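Local coordinates for protein DNA ligase (Archaeoglobus fulgidus, PDB 3GDE) that probably seals nicks in double-stranded DNA during replication, recombination and repair, using ATP and passing through an AMP-lysine intermediate, at residues E154-Y157 with L158-I162. Sequence-based numbering, arbitrary orientation.
Sequences EARY and LTRLI
Backbone N-H groups of Leu158, Thr159, Arg160 and Leu161 bond to the carbonyls of Glu154, Ala155, Arg156 and Tyr157, four successive i to i+4 bonds of one continuous alpha-helix. Leu158 N lies 2.9 Å from Glu154 O. Ala155 O is gripped twice. Thr159 N donates to Ala155 O at 3.1 Å. Thr159 OG1 donates to Ala155 O at 2.7 Å, nearly in line with the C=O bond. The threonine hydroxyl sits beside its own backbone N (chi1 -61°), which turns it back to the carbonyl one turn earlier. Tyr147 OH is a second hydrogen-bond partner of this hydroxyl.

Arg156 and Arg160 run side by side and point the same way. Their guanidinium planes are 29° apart, and Arg156 NE lies over one face of the Arg160 group, offset toward its rim, with Arg160 NH2 3.8 Å away. Acidic partners probably offset the like charges: Arg156 NH1 forms a salt bridge with Glu99, and Arg160 forms them with Glu17 and Asp93. Arg156 NE itself is buried without a hydrogen-bond partner.

The helix, 152-162, belongs to the all-helical N-terminal DNA-binding domain of the ligase. It packs against helices 6-16, 94-108 and 117-129, away from the predicted ATP and active-site residues.

Tyr157 also lies alongside Arg160, its ring 75° from the guanidinium plane and its CE1 3.8 Å from Arg160 NH1. Over one ring face, Arg156 CG stands 4.2 Å above the centre. Tyr157 OH accepts a weak bond from Arg156 NH2 at 3.3 Å and is also hydrogen-bonded to Glu17. Leu158 lays CB and CD2 against Glu154 O, with CD2 3.6 Å from it.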
ATOM      1  N   GLU A 154      -1.282 -25.173   9.600  1.00 25.52           N
ATOM      2  CA  GLU A 154      -2.245 -24.077   9.735  1.00 25.66           C
ATOM      3  C   GLU A 154      -1.662 -22.948  10.573  1.00 24.95           C
ATOM      4  O   GLU A 154      -1.835 -21.780  10.244  1.00 24.80           O
ATOM      5  CB  GLU A 154      -3.554 -24.549  10.371  1.00 25.35           C
ATOM      6  CG  GLU A 154      -4.530 -25.144   9.400  1.00 26.33           C
ATOM      7  CD  GLU A 154      -5.746 -25.791  10.078  1.00 27.03           C
ATOM      8  OE1 GLU A 154      -5.664 -26.155  11.269  1.00 29.27           O
ATOM      9  OE2 GLU A 154      -6.790 -25.945   9.410  1.00 28.95           O
ATOM     10  N   ALA A 155      -0.987 -23.309  11.662  1.00 24.68           N
ATOM     11  CA  ALA A 155      -0.421 -22.329  12.578  1.00 24.75           C
ATOM     12  C   ALA A 155       0.654 -21.495  11.881  1.00 24.62           C
ATOM     13  O   ALA A 155       0.810 -20.302  12.146  1.00 24.67           O
ATOM     14  CB  ALA A 155       0.141 -23.018  13.822  1.00 24.61           C
ATOM     15  N   ARG A 156       1.389 -22.143  10.988  1.00 24.85           N
ATOM     16  CA  ARG A 156       2.394 -21.483  10.164  1.00 24.99           C
ATOM     17  C   ARG A 156       1.822 -20.360   9.308  1.00 24.86           C
ATOM     18  O   ARG A 156       2.284 -19.228   9.405  1.00 25.17           O
ATOM     19  CB  ARG A 156       3.084 -22.519   9.292  1.00 24.67           C
ATOM     20  CG  ARG A 156       4.082 -21.972   8.295  1.00 25.44           C
ATOM     21  CD  ARG A 156       5.093 -23.053   8.060  1.00 27.34           C
ATOM     22  NE  ARG A 156       5.364 -23.260   6.657  1.00 25.12           N
ATOM     23  CZ  ARG A 156       5.934 -24.353   6.173  1.00 25.52           C
ATOM     24  NH1 ARG A 156       6.291 -25.335   6.981  1.00 26.47           N
ATOM     25  NH2 ARG A 156       6.145 -24.460   4.872  1.00 27.31           N
ATOM     26  N   TYR A 157       0.820 -20.669   8.478  1.00 24.99           N
ATOM     27  CA  TYR A 157       0.227 -19.662   7.576  1.00 24.82           C
ATOM     28  C   TYR A 157      -0.758 -18.705   8.241  1.00 24.76           C
ATOM     29  O   TYR A 157      -0.987 -17.623   7.737  1.00 24.77           O
ATOM     30  CB  TYR A 157      -0.342 -20.304   6.311  1.00 24.65           C
ATOM     31  CG  TYR A 157       0.761 -20.920   5.490  1.00 24.87           C
ATOM     32  CD1 TYR A 157       1.655 -20.115   4.787  1.00 24.22           C
ATOM     33  CD2 TYR A 157       0.946 -22.308   5.456  1.00 25.82           C
ATOM     34  CE1 TYR A 157       2.691 -20.668   4.057  1.00 24.41           C
ATOM     35  CE2 TYR A 157       1.984 -22.874   4.732  1.00 24.10           C
ATOM     36  CZ  TYR A 157       2.850 -22.047   4.034  1.00 25.02           C
ATOM     37  OH  TYR A 157       3.886 -22.583   3.311  1.00 25.67           O
ATOM     38  N   LEU A 158      -1.332 -19.097   9.373  1.00 24.85           N
ATOM     39  CA  LEU A 158      -2.127 -18.170  10.182  1.00 25.08           C
ATOM     40  C   LEU A 158      -1.224 -17.056  10.684  1.00 24.49           C
ATOM     41  O   LEU A 158      -1.578 -15.872  10.639  1.00 24.61           O
ATOM     42  CB  LEU A 158      -2.754 -18.892  11.383  1.00 25.04           C
ATOM     43  CG  LEU A 158      -4.272 -19.094  11.520  1.00 26.76           C
ATOM     44  CD1 LEU A 158      -5.068 -18.774  10.264  1.00 25.84           C
ATOM     45  CD2 LEU A 158      -4.623 -20.500  12.048  1.00 25.66           C
ATOM     46  N   THR A 159      -0.054 -17.453  11.159  1.00 24.12           N
ATOM     47  CA  THR A 159       0.930 -16.534  11.704  1.00 24.17           C
ATOM     48  C   THR A 159       1.458 -15.620  10.595  1.00 24.06           C
ATOM     49  O   THR A 159       1.505 -14.400  10.764  1.00 24.29           O
ATOM     50  CB  THR A 159       2.079 -17.325  12.382  1.00 24.37           C
ATOM     51  OG1 THR A 159       1.540 -18.108  13.460  1.00 24.04           O
ATOM     52  CG2 THR A 159       3.173 -16.395  12.925  1.00 24.43           C
ATOM     53  N   ARG A 160       1.817 -16.210   9.458  1.00 23.71           N
ATOM     54  CA  ARG A 160       2.353 -15.455   8.325  1.00 23.50           C
ATOM     55  C   ARG A 160       1.317 -14.499   7.740  1.00 23.76           C
ATOM     56  O   ARG A 160       1.661 -13.408   7.284  1.00 23.44           O
ATOM     57  CB  ARG A 160       2.891 -16.397   7.252  1.00 23.10           C
ATOM     58  CG  ARG A 160       4.186 -17.082   7.664  1.00 23.22           C
ATOM     59  CD  ARG A 160       4.884 -17.702   6.484  1.00 22.48           C
ATOM     60  NE  ARG A 160       5.980 -18.582   6.878  1.00 21.46           N
ATOM     61  CZ  ARG A 160       6.598 -19.401   6.030  1.00 22.39           C
ATOM     62  NH1 ARG A 160       6.218 -19.446   4.762  1.00 22.03           N
ATOM     63  NH2 ARG A 160       7.580 -20.188   6.443  1.00 23.90           N
ATOM     64  N   LEU A 161       0.054 -14.916   7.784  1.00 23.86           N
ATOM     65  CA  LEU A 161      -1.069 -14.114   7.309  1.00 24.27           C
ATOM     66  C   LEU A 161      -1.249 -12.865   8.174  1.00 24.38           C
ATOM     67  O   LEU A 161      -1.307 -11.756   7.643  1.00 24.92           O
ATOM     68  CB  LEU A 161      -2.352 -14.966   7.259  1.00 23.77           C
ATOM     69  CG  LEU A 161      -3.699 -14.385   6.819  1.00 24.14           C
ATOM     70  CD1 LEU A 161      -3.604 -13.610   5.502  1.00 25.59           C
ATOM     71  CD2 LEU A 161      -4.742 -15.508   6.707  1.00 24.10           C
ATOM     72  N   ILE A 162      -1.315 -13.048   9.494  1.00 24.55           N
ATOM     73  CA  ILE A 162      -1.370 -11.937  10.454  1.00 24.50           C
ATOM     74  C   ILE A 162      -0.183 -10.961  10.300  1.00 25.20           C
ATOM     75  O   ILE A 162      -0.341  -9.750  10.441  1.00 24.82           O
ATOM     76  CB  ILE A 162      -1.438 -12.458  11.916  1.00 24.78           C
ATOM     77  CG1 ILE A 162      -2.762 -13.196  12.166  1.00 23.89           C
ATOM     78  CG2 ILE A 162      -1.240 -11.300  12.937  1.00 23.45           C
ATOM     79  CD1 ILE A 162      -2.750 -14.076  13.384  1.00 21.38           C
TER